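PDB 4D05: Atp-dependent DNA ligase from Psychromonas sp., which probably seals breaks in the DNA backbone, using ATP and passing through a covalent enzyme-adenylate intermediate. Local coordinates for residues A32-G36 and H37-S41; W52-A55 and S56-T59; T82-N85 and Q86-Q89; E88-K91 and Q92-F95. All coordinates share one frame; numbering follows the deposited sequence. Where two conformers were deposited one is given.

Contact 1 of 4, residues A32-G36 and H37-S41; sequences AYWNG and HQLIS
The indole of Trp34 lies flat against the bend made by Gly36, His37 and Gln38. Backbone atoms of all three cover one face of the ring, and Trp34 CZ3 comes to 3.4 Å from Gln38 N. With CG anti to the backbone N (chi1 171°), the indole reaches forward along the chain into the hollow of the bend. NE1 bonds to Pro58 O beyond it. Leu39 fills the next dip: its CD2 sits at the edge of the ring, 3.8 Å from Trp34 CB, and also touches the small Ala32. Tyr33 and Ile40 pack on the other face of the sheet, where Ile40 CD1 meets the ring edge of Tyr33. The two strands form a beta hairpin at one margin of a mixed sheet, with Tyr33 and Ile40 as a hydrogen-bonded pair. Asn35 plugs the loop. Asn35 N gives to Gln38 O at 3.1 Å. Asn35 OD1 takes His37 N and Gln38 N, both at 3.0 Å, from opposite faces of the amide plane. Asn35 ND2 adds a bent bond to Gln38 OE1 (3.1 Å, 136°). With a leucine in place of Asn35, the amides of His37 and Gln38 would probably lose their shared acceptor and Gln38 OE1 its ND2 partner. The His37 ring lays one face over OD1. At the backbone angles of Gly36, a CB would jam against Asn35 O.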
loop_
_atom_site.group_PDB
_atom_site.type_symbol
_atom_site.label_atom_id
_atom_site.label_comp_id
_atom_site.label_asym_id
_atom_site.label_seq_id
_atom_site.Cartn_x
_atom_site.Cartn_y
_atom_site.Cartn_z
ATOM N N ALA A 32 -4.555 -5.973 -10.889
ATOM C CA ALA A 32 -4.896 -6.859 -11.999
ATOM C C ALA A 32 -3.631 -7.186 -12.785
ATOM O O ALA A 32 -2.782 -6.326 -13.003
ATOM C CB ALA A 32 -5.939 -6.226 -12.910
ATOM N N TYR A 33 -3.538 -8.439 -13.213
ATOM C CA TYR A 33 -2.485 -8.912 -14.073
ATOM C C TYR A 33 -3.099 -9.178 -15.438
ATOM O O TYR A 33 -4.043 -9.963 -15.579
ATOM C CB TYR A 33 -1.912 -10.197 -13.495
ATOM C CG TYR A 33 -0.924 -10.912 -14.371
ATOM C CD1 TYR A 33 0.368 -10.514 -14.432
ATOM C CD2 TYR A 33 -1.284 -12.026 -15.092
ATOM C CE1 TYR A 33 1.303 -11.204 -15.225
ATOM C CE2 TYR A 33 -0.379 -12.711 -15.874
ATOM C CZ TYR A 33 0.904 -12.277 -15.954
ATOM O OH TYR A 33 1.833 -12.932 -16.730
ATOM N N TRP A 34 -2.564 -8.488 -16.434
ATOM C CA TRP A 34 -2.942 -8.715 -17.832
ATOM C C TRP A 34 -2.002 -9.705 -18.444
ATOM O O TRP A 34 -0.799 -9.478 -18.536
ATOM C CB TRP A 34 -2.896 -7.403 -18.599
ATOM C CG TRP A 34 -3.045 -7.495 -20.083
ATOM C CD1 TRP A 34 -2.048 -7.382 -20.993
ATOM C CD2 TRP A 34 -4.253 -7.687 -20.833
ATOM N NE1 TRP A 34 -2.546 -7.484 -22.267
ATOM C CE2 TRP A 34 -3.900 -7.668 -22.201
ATOM C CE3 TRP A 34 -5.589 -7.858 -20.492
ATOM C CZ2 TRP A 34 -4.834 -7.830 -23.211
ATOM C CZ3 TRP A 34 -6.512 -8.009 -21.491
ATOM C CH2 TRP A 34 -6.135 -7.998 -22.837
ATOM N N ASN A 35 -2.557 -10.848 -18.866
ATOM C CA ASN A 35 -1.709 -11.902 -19.349
ATOM C C ASN A 35 -1.535 -11.888 -20.861
ATOM O O ASN A 35 -0.957 -12.823 -21.410
ATOM C CB ASN A 35 -2.202 -13.275 -18.875
ATOM C CG ASN A 35 -3.515 -13.698 -19.507
ATOM O OD1 ASN A 35 -4.080 -12.987 -20.288
ATOM N ND2 ASN A 35 -3.981 -14.893 -19.161
ATOM N N GLY A 36 -2.064 -10.854 -21.516
ATOM C CA GLY A 36 -2.060 -10.750 -22.959
ATOM C C GLY A 36 -3.428 -10.889 -23.595
ATOM O O GLY A 36 -3.622 -10.492 -24.732
ATOM N N HIS A 37 -4.391 -11.419 -22.848
ATOM C CA HIS A 37 -5.761 -11.517 -23.360
ATOM C C HIS A 37 -6.874 -11.357 -22.320
ATOM O O HIS A 37 -8.028 -11.217 -22.694
ATOM C CB HIS A 37 -5.975 -12.824 -24.148
ATOM C CG HIS A 37 -5.752 -14.069 -23.342
ATOM N ND1 HIS A 37 -4.511 -14.639 -23.165
ATOM C CD2 HIS A 37 -6.626 -14.874 -22.696
ATOM C CE1 HIS A 37 -4.621 -15.722 -22.424
ATOM N NE2 HIS A 37 -5.899 -15.888 -22.130
ATOM N N GLN A 38 -6.535 -11.357 -21.032
ATOM C CA GLN A 38 -7.534 -11.206 -19.972
ATOM C C GLN A 38 -6.849 -10.603 -18.735
ATOM O O GLN A 38 -5.609 -10.698 -18.588
ATOM C CB GLN A 38 -8.206 -12.526 -19.629
ATOM C CG GLN A 38 -7.259 -13.503 -19.016
ATOM C CD GLN A 38 -7.669 -14.984 -19.124
ATOM O OE1 GLN A 38 -6.884 -15.868 -18.751
ATOM N NE2 GLN A 38 -8.859 -15.265 -19.647
ATOM N N LEU A 39 -7.662 -10.028 -17.870
ATOM C CA LEU A 39 -7.226 -9.452 -16.603
ATOM C C LEU A 39 -7.527 -10.435 -15.476
ATOM O O LEU A 39 -8.648 -10.954 -15.388
ATOM C CB LEU A 39 -7.963 -8.126 -16.330
ATOM C CG LEU A 39 -7.613 -6.995 -17.286
ATOM C CD1 LEU A 39 -8.596 -5.849 -17.163
ATOM C CD2 LEU A 39 -6.199 -6.502 -17.014
ATOM N N ILE A 40 -6.534 -10.654 -14.626
ATOM C CA ILE A 40 -6.606 -11.631 -13.554
ATOM C C ILE A 40 -6.336 -10.993 -12.195
ATOM O O ILE A 40 -5.384 -10.225 -12.037
ATOM C CB ILE A 40 -5.583 -12.782 -13.795
ATOM C CG1 ILE A 40 -5.798 -13.391 -15.212
ATOM C CG2 ILE A 40 -5.648 -13.807 -12.683
ATOM C CD1 ILE A 40 -4.833 -14.397 -15.581
ATOM N N SER A 41 -7.156 -11.336 -11.201
ATOM C CA SER A 41 -7.006 -10.777 -9.853
ATOM C C SER A 41 -5.879 -11.447 -9.090
ATOM O O SER A 41 -5.385 -12.473 -9.494
ATOM C CB SER A 41 -8.298 -10.955 -9.053
ATOM O OG SER A 41 -8.415 -12.304 -8.585
#

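Contact 2 of 4, residues W52-A55 and S56-T59; sequences WFIA and SFPT
Ile54 O accepts the backbone N-H of Phe57 at 3.0 Å, and the bond is fairly straight at 159°. The donor stands above the carbonyl plane, not on a lone pair. The ring of Phe57 lies back over the preceding backbone. Ile54 CA points at the middle of that ring, 3.9 Å from its centroid and only 4° off the ring normal, a clear CH-pi contact. Ile54 CG2 touches the rim of the same ring at Phe57 CE2 (4.0 Å). This is a type I beta turn from Ile54 to Phe57. It leads the chain out of the short helix 51-54 toward strand 62-67. Phe57 CG is anti to its own carbonyl carbon (chi1 -72°), which carries the ring back toward Phe53. There Phe57 CE1 comes to 3.3 Å from Phe53 O. The two phenyl rings meet obliquely, touching at Phe53 CE2 and Phe57 CZ (4.1 Å). Phe53 O is also reached by a water, which donates to it at 2.8 Å. Outside the turn, Trp34 meets Phe57 edge-to-face, and Trp90 meets Phe53 in the same manner. Leu39 touches both Phe53 and Ile54.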
loop_
_atom_site.group_PDB
_atom_site.type_symbol
_atom_site.label_atom_id
_atom_site.label_comp_id
_atom_site.label_asym_id
_atom_site.label_seq_id
_atom_site.Cartn_x
_atom_site.Cartn_y
_atom_site.Cartn_z
ATOM N N TRP A 52 -14.836 -4.067 -24.968
ATOM C CA TRP A 52 -14.428 -2.718 -25.364
ATOM C C TRP A 52 -13.410 -2.113 -24.394
ATOM O O TRP A 52 -12.671 -1.176 -24.753
ATOM C CB TRP A 52 -15.656 -1.787 -25.508
ATOM C CG TRP A 52 -16.652 -1.907 -24.379
ATOM C CD1 TRP A 52 -17.782 -2.673 -24.373
ATOM C CD2 TRP A 52 -16.594 -1.267 -23.088
ATOM N NE1 TRP A 52 -18.428 -2.544 -23.185
ATOM C CE2 TRP A 52 -17.734 -1.678 -22.382
ATOM C CE3 TRP A 52 -15.718 -0.361 -22.486
ATOM C CZ2 TRP A 52 -18.012 -1.243 -21.084
ATOM C CZ3 TRP A 52 -16.009 0.081 -21.183
ATOM C CH2 TRP A 52 -17.144 -0.356 -20.514
ATOM N N PHE A 53 -13.359 -2.620 -23.168
ATOM C CA PHE A 53 -12.384 -2.109 -22.191
ATOM C C PHE A 53 -10.967 -2.586 -22.537
ATOM O O PHE A 53 -10.012 -1.826 -22.461
ATOM C CB PHE A 53 -12.768 -2.573 -20.790
ATOM C CG PHE A 53 -11.916 -1.976 -19.700
ATOM C CD1 PHE A 53 -12.226 -0.710 -19.172
ATOM C CD2 PHE A 53 -10.827 -2.666 -19.188
ATOM C CE1 PHE A 53 -11.425 -0.160 -18.181
ATOM C CE2 PHE A 53 -10.045 -2.102 -18.199
ATOM C CZ PHE A 53 -10.347 -0.852 -17.703
ATOM N N ILE A 54 -10.846 -3.843 -22.957
ATOM C CA ILE A 54 -9.527 -4.438 -23.186
ATOM C C ILE A 54 -9.148 -4.525 -24.672
ATOM O O ILE A 54 -8.029 -4.896 -24.999
ATOM C CB ILE A 54 -9.448 -5.843 -22.605
ATOM C CG1 ILE A 54 -10.446 -6.766 -23.324
ATOM C CG2 ILE A 54 -9.646 -5.826 -21.051
ATOM C CD1 ILE A 54 -10.289 -8.261 -22.967
ATOM N N ALA A 55 -10.079 -4.197 -25.567
ATOM C CA ALA A 55 -9.886 -4.454 -26.994
ATOM C C ALA A 55 -8.598 -3.894 -27.605
ATOM O O ALA A 55 -8.006 -4.523 -28.492
ATOM C CB ALA A 55 -11.072 -3.942 -27.778
ATOM N N SER A 56 -8.189 -2.714 -27.143
ATOM C CA SER A 56 -7.026 -2.049 -27.701
ATOM C C SER A 56 -5.695 -2.506 -27.092
ATOM O O SER A 56 -4.629 -2.153 -27.580
ATOM C CB SER A 56 -7.162 -0.551 -27.455
ATOM O OG SER A 56 -7.042 -0.322 -26.043
ATOM N N PHE A 57 -5.758 -3.229 -25.983
ATOM C CA PHE A 57 -4.556 -3.520 -25.201
ATOM C C PHE A 57 -3.560 -4.335 -26.022
ATOM O O PHE A 57 -3.950 -5.210 -26.811
ATOM C CB PHE A 57 -4.888 -4.329 -23.928
ATOM C CG PHE A 57 -5.592 -3.547 -22.832
ATOM C CD1 PHE A 57 -6.080 -2.252 -23.030
ATOM C CD2 PHE A 57 -5.748 -4.138 -21.602
ATOM C CE1 PHE A 57 -6.737 -1.582 -21.993
ATOM C CE2 PHE A 57 -6.398 -3.511 -20.564
ATOM C CZ PHE A 57 -6.897 -2.208 -20.745
ATOM N N PRO A 58 -2.273 -4.069 -25.841
ATOM C CA PRO A 58 -1.223 -4.883 -26.462
ATOM C C PRO A 58 -1.150 -6.260 -25.790
ATOM O O PRO A 58 -1.724 -6.438 -24.725
ATOM C CB PRO A 58 0.044 -4.083 -26.175
ATOM C CG PRO A 58 -0.245 -3.401 -24.890
ATOM C CD PRO A 58 -1.714 -3.032 -24.962
ATOM N N THR A 59 -0.494 -7.223 -26.420
ATOM C CA THR A 59 -0.450 -8.563 -25.872
ATOM C C THR A 59 0.706 -8.733 -24.880
ATOM O O THR A 59 0.840 -9.773 -24.233
ATOM C CB THR A 59 -0.468 -9.658 -26.952
ATOM O OG1 THR A 59 0.497 -9.360 -27.946
ATOM C CG2 THR A 59 -1.849 -9.716 -27.627
HETATM O O HOH W 1 -9.149 -0.979 -24.979
#

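Contact 3 of 4, residues T82-N85 and Q86-Q89; sequences TQDN and QNEQ
Asp84 OD1 accepts the backbone N-H of Gln86 at 2.9 Å. The donor comes from above the carboxylate plane, 56° out of it. The next bond is weak: Asn87 N lies 3.4 Å from Asp84 O. Together they hold a type I beta turn from Asp84 to Asn87. Asn87 CB packs 3.3 Å from Asp84 O, and the planes of the Asp84 carboxylate and the Asn87 amide are nearly parallel, 11° apart. Water joins the rest. Asn87 CG is anti to the backbone N (chi1 179°), which swings the amide toward Thr82, with ND2 on that side. ND2 gives to two waters. One of them, 3.0 Å from Asn87 ND2, donates to both Thr82 O and Asp84 O. The other, 2.9 Å from Asn87 ND2, donates to Thr82 OG1. These two waters span the two arms of the loop where direct bonds are few. A third donates to Asp84 OD2 at 2.6 Å and weakly to Gln86 O. On its other side, Asn87 OD1 takes Gln89 N at 3.0 Å. This is an Asx turn, and it leads into the 3-10 segment that begins at Glu88. Further out, Thr48 OG1 bonds to Asp84 N and Gly78 O bonds to Thr82 OG1. The loop connects helix 73-80 to strand 94-99, and Asn87 and Gln89 rest on Ile79 of that helix.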
loop_
_atom_site.group_PDB
_atom_site.type_symbol
_atom_site.label_atom_id
_atom_site.label_comp_id
_atom_site.label_asym_id
_atom_site.label_seq_id
_atom_site.Cartn_x
_atom_site.Cartn_y
_atom_site.Cartn_z
ATOM N N THR A 82 -18.190 -7.357 -9.766
ATOM C CA THR A 82 -19.426 -7.678 -10.485
ATOM C C THR A 82 -19.143 -8.617 -11.645
ATOM O O THR A 82 -18.290 -8.326 -12.472
ATOM C CB THR A 82 -20.092 -6.415 -10.973
ATOM O OG1 THR A 82 -20.391 -5.596 -9.851
ATOM C CG2 THR A 82 -21.362 -6.730 -11.718
ATOM N N GLN A 83 -19.835 -9.760 -11.671
ATOM C CA GLN A 83 -19.657 -10.744 -12.735
ATOM C C GLN A 83 -20.637 -10.384 -13.878
ATOM O O GLN A 83 -21.821 -10.760 -13.861
ATOM C CB GLN A 83 -19.881 -12.167 -12.221
ATOM C CG GLN A 83 -19.040 -12.555 -10.998
ATOM C CD GLN A 83 -17.548 -12.360 -11.209
ATOM O OE1 GLN A 83 -16.911 -13.144 -11.917
ATOM N NE2 GLN A 83 -16.968 -11.319 -10.582
ATOM N N ASP A 84 -20.124 -9.628 -14.843
ATOM C CA ASP A 84 -20.925 -9.137 -15.958
ATOM C C ASP A 84 -20.010 -8.488 -16.974
ATOM O O ASP A 84 -19.483 -7.392 -16.728
ATOM C CB ASP A 84 -21.947 -8.103 -15.452
ATOM C CG ASP A 84 -22.773 -7.470 -16.570
ATOM O OD1 ASP A 84 -22.734 -7.908 -17.741
ATOM O OD2 ASP A 84 -23.481 -6.488 -16.264
ATOM N N ASN A 85 -19.833 -9.137 -18.116
ATOM C CA ASN A 85 -18.886 -8.618 -19.072
ATOM C C ASN A 85 -19.511 -7.562 -19.973
ATOM O O ASN A 85 -18.871 -7.089 -20.935
ATOM C CB ASN A 85 -18.236 -9.753 -19.892
ATOM C CG ASN A 85 -19.248 -10.521 -20.698
ATOM O OD1 ASN A 85 -20.303 -10.013 -20.992
ATOM N ND2 ASN A 85 -18.948 -11.766 -21.018
ATOM N N GLN A 86 -20.732 -7.152 -19.661
ATOM C CA GLN A 86 -21.343 -6.044 -20.404
ATOM C C GLN A 86 -21.671 -4.900 -19.465
ATOM O O GLN A 86 -22.572 -4.109 -19.717
ATOM C CB GLN A 86 -22.561 -6.536 -21.191
ATOM C CG GLN A 86 -22.137 -7.533 -22.295
ATOM C CD GLN A 86 -23.215 -7.892 -23.269
ATOM O OE1 GLN A 86 -24.407 -7.747 -22.998
ATOM N NE2 GLN A 86 -22.803 -8.376 -24.434
ATOM N N ASN A 87 -20.911 -4.807 -18.368
ATOM C CA ASN A 87 -21.162 -3.799 -17.352
ATOM C C ASN A 87 -20.581 -2.451 -17.743
ATOM O O ASN A 87 -19.373 -2.283 -17.786
ATOM C CB ASN A 87 -20.569 -4.311 -16.050
ATOM C CG ASN A 87 -20.724 -3.359 -14.898
ATOM O OD1 ASN A 87 -21.351 -2.290 -15.000
ATOM N ND2 ASN A 87 -20.187 -3.771 -13.752
ATOM N N GLU A 88 -21.450 -1.487 -18.043
ATOM C CA GLU A 88 -21.005 -0.173 -18.508
ATOM C C GLU A 88 -20.163 0.588 -17.496
ATOM O O GLU A 88 -19.429 1.514 -17.859
ATOM C CB GLU A 88 -22.230 0.655 -18.904
ATOM C CG GLU A 88 -23.041 1.105 -17.721
ATOM C CD GLU A 88 -24.369 1.726 -18.122
ATOM O OE1 GLU A 88 -24.771 1.566 -19.292
ATOM O OE2 GLU A 88 -25.005 2.375 -17.267
ATOM N N GLN A 89 -20.262 0.206 -16.226
ATOM C CA GLN A 89 -19.524 0.949 -15.187
ATOM C C GLN A 89 -18.011 0.862 -15.343
ATOM O O GLN A 89 -17.285 1.669 -14.743
ATOM C CB GLN A 89 -19.953 0.510 -13.794
ATOM C CG GLN A 89 -21.444 0.787 -13.591
ATOM C CD GLN A 89 -21.917 0.461 -12.200
ATOM O OE1 GLN A 89 -21.283 0.867 -11.188
ATOM N NE2 GLN A 89 -23.051 -0.253 -12.113
HETATM O O HOH W 2 -18.523 -6.183 -14.301
HETATM O O HOH W 3 -21.049 -2.953 -11.079
HETATM O O HOH W 4 -25.028 -4.639 -17.361
#

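Contact 4 of 4, residues E88-K91 and Q92-F95; sequences EQWK and QIKF
Gln89 O is held by two donors of Gln92. The stronger is Gln92 NE2, 3.2 Å from Gln89 O at 158°. It lies on a lone pair in the carbonyl plane, and the oxygen is in the amide plane of Gln92. Gln92 N adds a weak bond to Gln89 O at 3.4 Å. Gln92 CG sits between its own N and carbonyl carbon (chi1 66°); this position brings the side chain back over Gln89 O, with Gln92 CG itself 3.3 Å from it. Gln92 NE2 also gives to a water at 2.7 Å, and that water donates to Gln89 OE1. Trp90 O takes Ile93 N at 3.0 Å, from above the carbonyl plane. Lys91 N gives to Glu88 O within the 3-10 segment. Lys91 O and Ile93 O share a second water, which donates to both. A leucine in place of Gln92 has no amide, and Gln89 O would probably be left with the weak backbone bond while the bridging water loses its donor. Ile93 CD1 sits over one face of the Trp90 indole, 3.9 Å from Trp90 CE3. Ile79 touches both. The carbonyls of Glu88 to Lys91 thus each have a donor from backbone, side-chain amide or water, while Trp90 and Ile93 pack inward.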
loop_
_atom_site.group_PDB
_atom_site.type_symbol
_atom_site.label_atom_id
_atom_site.label_comp_id
_atom_site.label_asym_id
_atom_site.label_seq_id
_atom_site.Cartn_x
_atom_site.Cartn_y
_atom_site.Cartn_z
ATOM N N GLU A 88 -21.450 -1.487 -18.043
ATOM C CA GLU A 88 -21.005 -0.173 -18.508
ATOM C C GLU A 88 -20.163 0.588 -17.496
ATOM O O GLU A 88 -19.429 1.514 -17.859
ATOM C CB GLU A 88 -22.230 0.655 -18.904
ATOM C CG GLU A 88 -23.041 1.105 -17.721
ATOM C CD GLU A 88 -24.369 1.726 -18.122
ATOM O OE1 GLU A 88 -24.771 1.566 -19.292
ATOM O OE2 GLU A 88 -25.005 2.375 -17.267
ATOM N N GLN A 89 -20.262 0.206 -16.226
ATOM C CA GLN A 89 -19.524 0.949 -15.187
ATOM C C GLN A 89 -18.011 0.862 -15.343
ATOM O O GLN A 89 -17.285 1.669 -14.743
ATOM C CB GLN A 89 -19.953 0.510 -13.794
ATOM C CG GLN A 89 -21.444 0.787 -13.591
ATOM C CD GLN A 89 -21.917 0.461 -12.200
ATOM O OE1 GLN A 89 -21.283 0.867 -11.188
ATOM N NE2 GLN A 89 -23.051 -0.253 -12.113
ATOM N N TRP A 90 -17.521 -0.117 -16.103
ATOM C CA TRP A 90 -16.085 -0.158 -16.376
ATOM C C TRP A 90 -15.590 1.069 -17.143
ATOM O O TRP A 90 -14.404 1.329 -17.194
ATOM C CB TRP A 90 -15.687 -1.455 -17.121
ATOM C CG TRP A 90 -15.653 -2.709 -16.299
ATOM C CD1 TRP A 90 -16.736 -3.427 -15.829
ATOM C CD2 TRP A 90 -14.492 -3.412 -15.854
ATOM N NE1 TRP A 90 -16.313 -4.530 -15.140
ATOM C CE2 TRP A 90 -14.935 -4.534 -15.118
ATOM C CE3 TRP A 90 -13.117 -3.197 -15.994
ATOM C CZ2 TRP A 90 -14.053 -5.438 -14.542
ATOM C CZ3 TRP A 90 -12.239 -4.093 -15.414
ATOM C CH2 TRP A 90 -12.710 -5.201 -14.703
ATOM N N LYS A 91 -16.488 1.843 -17.738
ATOM C CA LYS A 91 -16.041 2.995 -18.523
ATOM C C LYS A 91 -15.262 4.036 -17.713
ATOM O O LYS A 91 -14.452 4.788 -18.267
ATOM C CB LYS A 91 -17.250 3.641 -19.220
ATOM C CG LYS A 91 -18.171 4.409 -18.304
ATOM C CD LYS A 91 -19.507 4.691 -18.957
ATOM C CE LYS A 91 -20.402 5.451 -17.998
ATOM N NZ LYS A 91 -21.692 5.810 -18.586
ATOM N N GLN A 92 -15.500 4.085 -16.406
ATOM C CA GLN A 92 -14.789 5.038 -15.557
ATOM C C GLN A 92 -13.480 4.497 -14.992
ATOM O O GLN A 92 -12.717 5.241 -14.360
ATOM C CB GLN A 92 -15.668 5.475 -14.424
ATOM C CG GLN A 92 -16.001 4.419 -13.460
ATOM C CD GLN A 92 -17.250 4.803 -12.667
ATOM O OE1 GLN A 92 -17.282 5.848 -11.960
ATOM N NE2 GLN A 92 -18.299 3.975 -12.794
ATOM N N ILE A 93 -13.235 3.205 -15.183
ATOM C CA ILE A 93 -12.010 2.565 -14.704
ATOM C C ILE A 93 -10.827 2.785 -15.666
ATOM O O ILE A 93 -10.995 2.831 -16.870
ATOM C CB ILE A 93 -12.255 1.045 -14.476
ATOM C CG1 ILE A 93 -13.349 0.865 -13.435
ATOM C CG2 ILE A 93 -10.996 0.353 -14.035
ATOM C CD1 ILE A 93 -13.633 -0.570 -13.097
ATOM N N LYS A 94 -9.639 2.950 -15.107
ATOM C CA LYS A 94 -8.408 2.920 -15.862
ATOM C C LYS A 94 -7.560 1.791 -15.292
ATOM O O LYS A 94 -7.478 1.608 -14.058
ATOM C CB LYS A 94 -7.627 4.238 -15.725
ATOM C CG LYS A 94 -8.388 5.419 -16.278
ATOM C CD LYS A 94 -8.024 6.733 -15.647
ATOM C CE LYS A 94 -8.497 6.800 -14.190
ATOM N NZ LYS A 94 -8.397 8.182 -13.710
ATOM N N PHE A 95 -6.949 1.022 -16.194
ATOM C CA PHE A 95 -5.888 0.078 -15.850
ATOM C C PHE A 95 -4.595 0.865 -15.827
ATOM O O PHE A 95 -4.068 1.276 -16.884
ATOM C CB PHE A 95 -5.851 -1.071 -16.865
ATOM C CG PHE A 95 -4.902 -2.210 -16.518
ATOM C CD1 PHE A 95 -4.759 -2.685 -15.229
ATOM C CD2 PHE A 95 -4.166 -2.818 -17.515
ATOM C CE1 PHE A 95 -3.894 -3.750 -14.945
ATOM C CE2 PHE A 95 -3.326 -3.873 -17.240
ATOM C CZ PHE A 95 -3.166 -4.329 -15.942
HETATM O O HOH W 5 -20.370 3.584 -11.123
HETATM O O HOH W 6 -11.870 5.225 -18.044
#

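In the fold
The four contacts cluster on one part of the ligase domain that binds AMP. Contacts 1 and 2 touch directly, with Trp34 CZ2 3.6 Å from Phe57 CB. Phe95, at the strand end of contact 4, packs on both: Phe95 CD2 is 3.8 Å from Phe57 CE2 in contact 2, and Phe95 CE2 is 3.8 Å from Trp34 CB in contact 1. Contacts 3 and 4 share Glu88 and Gln89, with centres about 10 Å apart. Contact 3 stays clear of contact 1, about 9 Å between nearest atoms. None lines the nucleotide pocket. The side chain of Ala32 is about 10 Å from the bound AMP, that of Ile93 about 13 Å.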